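Local coordinates for protein 4-hydroxyphenylpyruvate dioxygenase (Pseudomonas putida, PDB 5HMQ) that converts 3-dehydroshikimate to protocatechuate with the help of a divalent metal ion, in the quinate and shikimate degradation pathways, at residues V10-T15 with Q254-G259; A195-L200 with L205-H210. All blocks are in the same frame, centred on the assembly; numbering follows the deposited sequence.

Contact 1 (V10-T15 with Q254-G259); sequences VSLSGT and QNAADG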
loop_
_atom_site.group_PDB
_atom_site.type_symbol
_atom_site.label_atom_id
_atom_site.label_comp_id
_atom_site.label_asym_id
_atom_site.label_seq_id
_atom_site.Cartn_x
_atom_site.Cartn_y
_atom_site.Cartn_z
ATOM N N VAL C 10 -7.391 12.544 10.745
ATOM C CA VAL C 10 -7.472 12.455 9.292
ATOM C C VAL C 10 -6.150 12.001 8.679
ATOM O O VAL C 10 -6.117 11.594 7.514
ATOM C CB VAL C 10 -7.934 13.808 8.706
ATOM C CG1 VAL C 10 -6.798 14.819 8.713
ATOM C CG2 VAL C 10 -8.514 13.626 7.307
ATOM N N SER C 11 -5.055 12.049 9.443
ATOM C CA SER C 11 -3.754 11.603 8.958
ATOM C C SER C 11 -3.615 10.087 8.922
ATOM O O SER C 11 -2.623 9.587 8.382
ATOM C CB SER C 11 -2.635 12.195 9.824
ATOM O OG SER C 11 -2.747 13.605 9.913
ATOM N N LEU C 12 -4.571 9.352 9.479
ATOM C CA LEU C 12 -4.515 7.902 9.556
ATOM C C LEU C 12 -5.767 7.307 8.927
ATOM O O LEU C 12 -6.737 8.009 8.630
ATOM C CB LEU C 12 -4.386 7.427 11.009
ATOM C CG LEU C 12 -3.289 8.050 11.872
ATOM C CD1 LEU C 12 -3.400 7.557 13.309
ATOM C CD2 LEU C 12 -1.916 7.750 11.302
ATOM N N SER C 13 -5.722 6.000 8.696
ATOM C CA SER C 13 -6.886 5.229 8.291
ATOM C C SER C 13 -7.301 4.296 9.421
ATOM O O SER C 13 -6.538 4.042 10.357
ATOM C CB SER C 13 -6.603 4.429 7.014
ATOM O OG SER C 13 -5.606 3.448 7.236
ATOM N N GLY C 14 -8.520 3.784 9.325
ATOM C CA GLY C 14 -9.054 2.854 10.299
ATOM C C GLY C 14 -10.238 3.431 11.049
ATOM O O GLY C 14 -10.677 4.557 10.815
ATOM N N THR C 15 -10.761 2.619 11.964
ATOM C CA THR C 15 -11.807 3.083 12.862
ATOM C C THR C 15 -11.233 4.097 13.845
ATOM O O THR C 15 -10.025 4.137 14.099
ATOM C CB THR C 15 -12.409 1.919 13.645
ATOM O OG1 THR C 15 -11.481 1.495 14.647
ATOM C CG2 THR C 15 -12.653 0.746 12.717
ATOM N N GLN C 254 2.057 1.977 11.840
ATOM C CA GLN C 254 3.314 2.470 11.285
ATOM C C GLN C 254 3.203 3.930 10.870
ATOM O O GLN C 254 4.175 4.685 10.988
ATOM C CB GLN C 254 3.759 1.600 10.109
ATOM C CG GLN C 254 4.850 0.606 10.483
ATOM C CD GLN C 254 6.118 1.293 10.967
ATOM O OE1 GLN C 254 6.520 2.328 10.431
ATOM N NE2 GLN C 254 6.742 0.729 11.996
ATOM N N ASN C 255 2.037 4.345 10.368
ATOM C CA ASN C 255 1.845 5.762 10.073
ATOM C C ASN C 255 1.950 6.599 11.341
ATOM O O ASN C 255 2.565 7.672 11.336
ATOM C CB ASN C 255 0.501 5.990 9.384
ATOM C CG ASN C 255 0.534 5.650 7.906
ATOM O OD1 ASN C 255 1.598 5.422 7.333
ATOM N ND2 ASN C 255 -0.635 5.633 7.276
ATOM N N ALA C 256 1.350 6.126 12.437
ATOM C CA ALA C 256 1.437 6.856 13.698
ATOM C C ALA C 256 2.870 6.903 14.207
ATOM O O ALA C 256 3.334 7.945 14.686
ATOM C CB ALA C 256 0.519 6.218 14.741
ATOM N N ALA C 257 3.592 5.783 14.104
ATOM C CA ALA C 257 4.986 5.762 14.534
ATOM C C ALA C 257 5.841 6.677 13.668
ATOM O O ALA C 257 6.687 7.419 14.185
ATOM C CB ALA C 257 5.525 4.331 14.505
ATOM N N ASP C 258 5.631 6.643 12.348
ATOM C CA ASP C 258 6.347 7.551 11.456
ATOM C C ASP C 258 6.050 9.005 11.799
ATOM O O ASP C 258 6.946 9.857 11.756
ATOM C CB ASP C 258 5.978 7.264 10.000
ATOM C CG ASP C 258 6.630 6.003 9.465
ATOM O OD1 ASP C 258 7.542 5.469 10.130
ATOM O OD2 ASP C 258 6.233 5.548 8.370
ATOM N N GLY C 259 4.792 9.308 12.126
ATOM C CA GLY C 259 4.440 10.669 12.496
ATOM C C GLY C 259 5.221 11.167 13.698
ATOM O O GLY C 259 5.806 12.253 13.670
HETATM O O HOH W 1 -3.129 4.951 8.479
#

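Contact 2 (A195-L200 with L205-H210); sequences ADAPIL and LEWSRH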
loop_
_atom_site.group_PDB
_atom_site.type_symbol
_atom_site.label_atom_id
_atom_site.label_comp_id
_atom_site.label_asym_id
_atom_site.label_seq_id
_atom_site.Cartn_x
_atom_site.Cartn_y
_atom_site.Cartn_z
ATOM N N ALA C 195 2.923 19.952 8.078
ATOM C CA ALA C 195 2.614 19.086 6.945
ATOM C C ALA C 195 3.641 19.344 5.856
ATOM O O ALA C 195 3.754 20.473 5.370
ATOM C CB ALA C 195 1.199 19.339 6.422
ATOM N N ASP C 196 4.350 18.300 5.446
ATOM C CA ASP C 196 5.330 18.399 4.378
ATOM C C ASP C 196 4.704 17.959 3.059
ATOM O O ASP C 196 3.616 17.378 3.023
ATOM C CB ASP C 196 6.563 17.551 4.711
ATOM C CG ASP C 196 7.816 18.035 4.008
ATOM O OD1 ASP C 196 7.711 18.959 3.175
ATOM O OD2 ASP C 196 8.907 17.497 4.294
ATOM N N ALA C 197 5.411 18.242 1.962
ATOM C CA ALA C 197 4.916 17.913 0.629
ATOM C C ALA C 197 6.007 18.086 -0.420
ATOM O O ALA C 197 6.931 18.891 -0.231
ATOM C CB ALA C 197 3.713 18.788 0.269
ATOM N N PRO C 198 5.938 17.360 -1.533
ATOM C CA PRO C 198 6.804 17.683 -2.669
ATOM C C PRO C 198 6.392 19.002 -3.301
ATOM O O PRO C 198 5.219 19.383 -3.287
ATOM C CB PRO C 198 6.582 16.510 -3.629
ATOM C CG PRO C 198 5.200 16.046 -3.314
ATOM C CD PRO C 198 5.054 16.219 -1.824
ATOM N N ILE C 199 7.375 19.706 -3.854
ATOM C CA ILE C 199 7.103 20.962 -4.546
ATOM C C ILE C 199 6.561 20.631 -5.932
ATOM O O ILE C 199 7.263 20.045 -6.763
ATOM C CB ILE C 199 8.359 21.838 -4.637
ATOM C CG1 ILE C 199 8.925 22.107 -3.243
ATOM C CG2 ILE C 199 8.021 23.155 -5.310
ATOM C CD1 ILE C 199 7.933 22.709 -2.269
ATOM N N LEU C 200 5.304 21.002 -6.178
ATOM C CA LEU C 200 4.620 20.680 -7.419
ATOM C C LEU C 200 3.949 21.920 -7.987
ATOM O O LEU C 200 3.367 22.715 -7.242
ATOM C CB LEU C 200 3.580 19.574 -7.180
ATOM C CG LEU C 200 4.130 18.256 -6.640
ATOM C CD1 LEU C 200 3.000 17.398 -6.082
ATOM C CD2 LEU C 200 4.860 17.509 -7.761
ATOM N N LEU C 205 -5.211 23.342 -3.990
ATOM C CA LEU C 205 -6.237 22.536 -3.335
ATOM C C LEU C 205 -6.005 21.051 -3.573
ATOM O O LEU C 205 -6.066 20.245 -2.638
ATOM C CB LEU C 205 -7.623 22.946 -3.834
ATOM C CG LEU C 205 -8.788 22.068 -3.368
ATOM C CD1 LEU C 205 -9.368 22.530 -2.055
ATOM C CD2 LEU C 205 -9.868 22.028 -4.436
ATOM N N GLU C 206 -5.726 20.668 -4.821
ATOM C CA GLU C 206 -5.419 19.272 -5.113
ATOM C C GLU C 206 -4.048 18.885 -4.575
ATOM O O GLU C 206 -3.848 17.743 -4.146
ATOM C CB GLU C 206 -5.491 19.027 -6.621
ATOM C CG GLU C 206 -6.766 19.527 -7.289
ATOM C CD GLU C 206 -7.965 18.637 -7.024
ATOM O OE1 GLU C 206 -7.770 17.466 -6.629
ATOM O OE2 GLU C 206 -9.107 19.110 -7.214
ATOM N N TRP C 207 -3.099 19.825 -4.593
ATOM C CA TRP C 207 -1.791 19.605 -3.985
ATOM C C TRP C 207 -1.921 19.263 -2.505
ATOM O O TRP C 207 -1.258 18.342 -2.011
ATOM C CB TRP C 207 -0.934 20.857 -4.193
ATOM C CG TRP C 207 0.502 20.775 -3.764
ATOM C CD1 TRP C 207 1.174 19.676 -3.314
ATOM C CD2 TRP C 207 1.448 21.850 -3.768
ATOM N NE1 TRP C 207 2.478 20.006 -3.026
ATOM C CE2 TRP C 207 2.670 21.336 -3.296
ATOM C CE3 TRP C 207 1.377 23.202 -4.120
ATOM C CZ2 TRP C 207 3.813 22.123 -3.170
ATOM C CZ3 TRP C 207 2.510 23.983 -3.993
ATOM C CH2 TRP C 207 3.712 23.442 -3.521
ATOM N N SER C 208 -2.778 19.987 -1.783
ATOM C CA SER C 208 -2.974 19.710 -0.363
ATOM C C SER C 208 -3.745 18.417 -0.145
ATOM O O SER C 208 -3.481 17.694 0.822
ATOM C CB SER C 208 -3.715 20.870 0.302
ATOM O OG SER C 208 -3.995 20.586 1.661
ATOM N N ARG C 209 -4.686 18.108 -1.039
ATOM C CA ARG C 209 -5.561 16.959 -0.843
ATOM C C ARG C 209 -4.789 15.645 -0.884
ATOM O O ARG C 209 -5.051 14.743 -0.079
ATOM C CB ARG C 209 -6.657 16.957 -1.913
ATOM C CG ARG C 209 -7.510 15.697 -1.930
ATOM C CD ARG C 209 -8.696 15.800 -2.887
ATOM N NE ARG C 209 -9.748 16.705 -2.429
ATOM C CZ ARG C 209 -10.211 17.730 -3.140
ATOM N NH1 ARG C 209 -9.715 17.978 -4.345
ATOM N NH2 ARG C 209 -11.172 18.499 -2.649
ATOM N N HIS C 210 -3.822 15.522 -1.795
ATOM C CA HIS C 210 -3.231 14.227 -2.090
ATOM C C HIS C 210 -1.765 14.071 -1.709
ATOM O O HIS C 210 -1.306 12.932 -1.582
ATOM C CB HIS C 210 -3.363 13.912 -3.589
ATOM C CG HIS C 210 -4.776 13.860 -4.080
ATOM N ND1 HIS C 210 -5.653 12.858 -3.722
ATOM C CD2 HIS C 210 -5.457 14.673 -4.922
ATOM C CE1 HIS C 210 -6.817 13.063 -4.313
ATOM N NE2 HIS C 210 -6.725 14.158 -5.047
#

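Contact 1 (V10-T15 with Q254-G259)
In the TIM barrel of the N-terminal dehydratase domain, the loop after the first strand (6-8) packs on the early turns of the barrel's C-terminal helix 252-276, with Leu12 meeting Asn255 and Ala256. Almost all the apolar touch comes from one branch of the leucine. Its methyl CD2 lies 3.6 Å from CB of Asn255 and 3.8 Å from the backbone N of Ala256, so it rests on the helix surface where these two residues follow each other. The other methyl, CD1, turns to the alanine and stands 4.4 Å from its CB. The first torsion of Leu12 (chi1 -51°) sets CG beside the backbone N; CD1 then continues the extended line of the chain (chi2 175°) toward Ala256 CB, while CD2 branches off onto Asn255. The Leu12 and Asn255 side chains run past one another in opposing senses, so the asparagine lends the leucine its apolar CB and leaves its amide for polar work. A small residue suits position 256, since the Ala256 side chain also packs on Ala22 of helix 16-25; Leu12 in turn touches Ile23 of that helix, which wedges the leucine between helices 16-25 and 252-276. Two further bonds hold the loop: Ser11 OG to the backbone N of Ile242, and Ser13 O to Thr252 OG1 at the start of the same helix 252-276. Gly14 has a positive phi of 115°, where a CB would be jammed against the preceding carbonyl, and Thr15 then caps the N-terminus of helix 16-25. Beside the leucine, a single water joins the two segments, accepting from Asn255 ND2 at 2.9 Å and from the backbone N of Ser13 at 2.8 Å.

Contact 2 (A195-L200 with L205-H210)
Trp207 carries the whole contact, its indole reaching from helix 204-211 to the loop Ala197-Leu200 and touching all four residues. The apolar part falls to three of them. Leu200 sets its methyl CD1 4.0 Å from CD1 of the indole, and the leucine lies at a slant across the ring; Ile199 brings its own CD1 to 4.3 Å from CZ2, at the benzene end. Ala197 approaches obliquely, its CB 4.5 Å from CD1 of Trp207, and this small side chain lets the loop backbone come close to the ring. Trp207 CG lies anti to its backbone N (chi1 -174°), which swings the indole out from the helix toward the loop.

Both segments belong to the beta-alpha connection that leaves strand 189-194 of the TIM barrel, so the tryptophan folds this excursion back on itself. Phe169 of helix 168-172 adds an edge-to-face ring contact.

Among the polar contacts, NE1 donates to Pro198 O at 2.8 Å, a weak bond because the N-H is bent to 124°; this oxygen lies at the ring edge, near its plane. Leu200 O instead sits over one face, 3.6 Å above the plane and offset toward the rim.

On the helix itself, Arg209 NH1 forms a salt bridge with Glu206 OE1 at 3.0 Å, and Glu206 OE2 pairs with Arg597 of the second subunit.

How the contacts relate
Contact 1 joins the beginning and end of the TIM barrel, whereas contact 2 is a local fold within one connection of the same barrel, nested inside the long loop of chain that contact 1 closes. Their centres are 18 Å apart and their nearest atoms about 8 Å, so they do not touch. Neither contains a ligand of the catalytic metal site of Glu136, Asp167, Gln193 and Glu241, but both lie near it: the side chain of Leu12 is about 11 Å from that of Glu241, and that of Ala197 about 9 Å from that of Asp167 and about 12 Å from a bound magnesium ion. The second subunit reaches contact 2 but not contact 1.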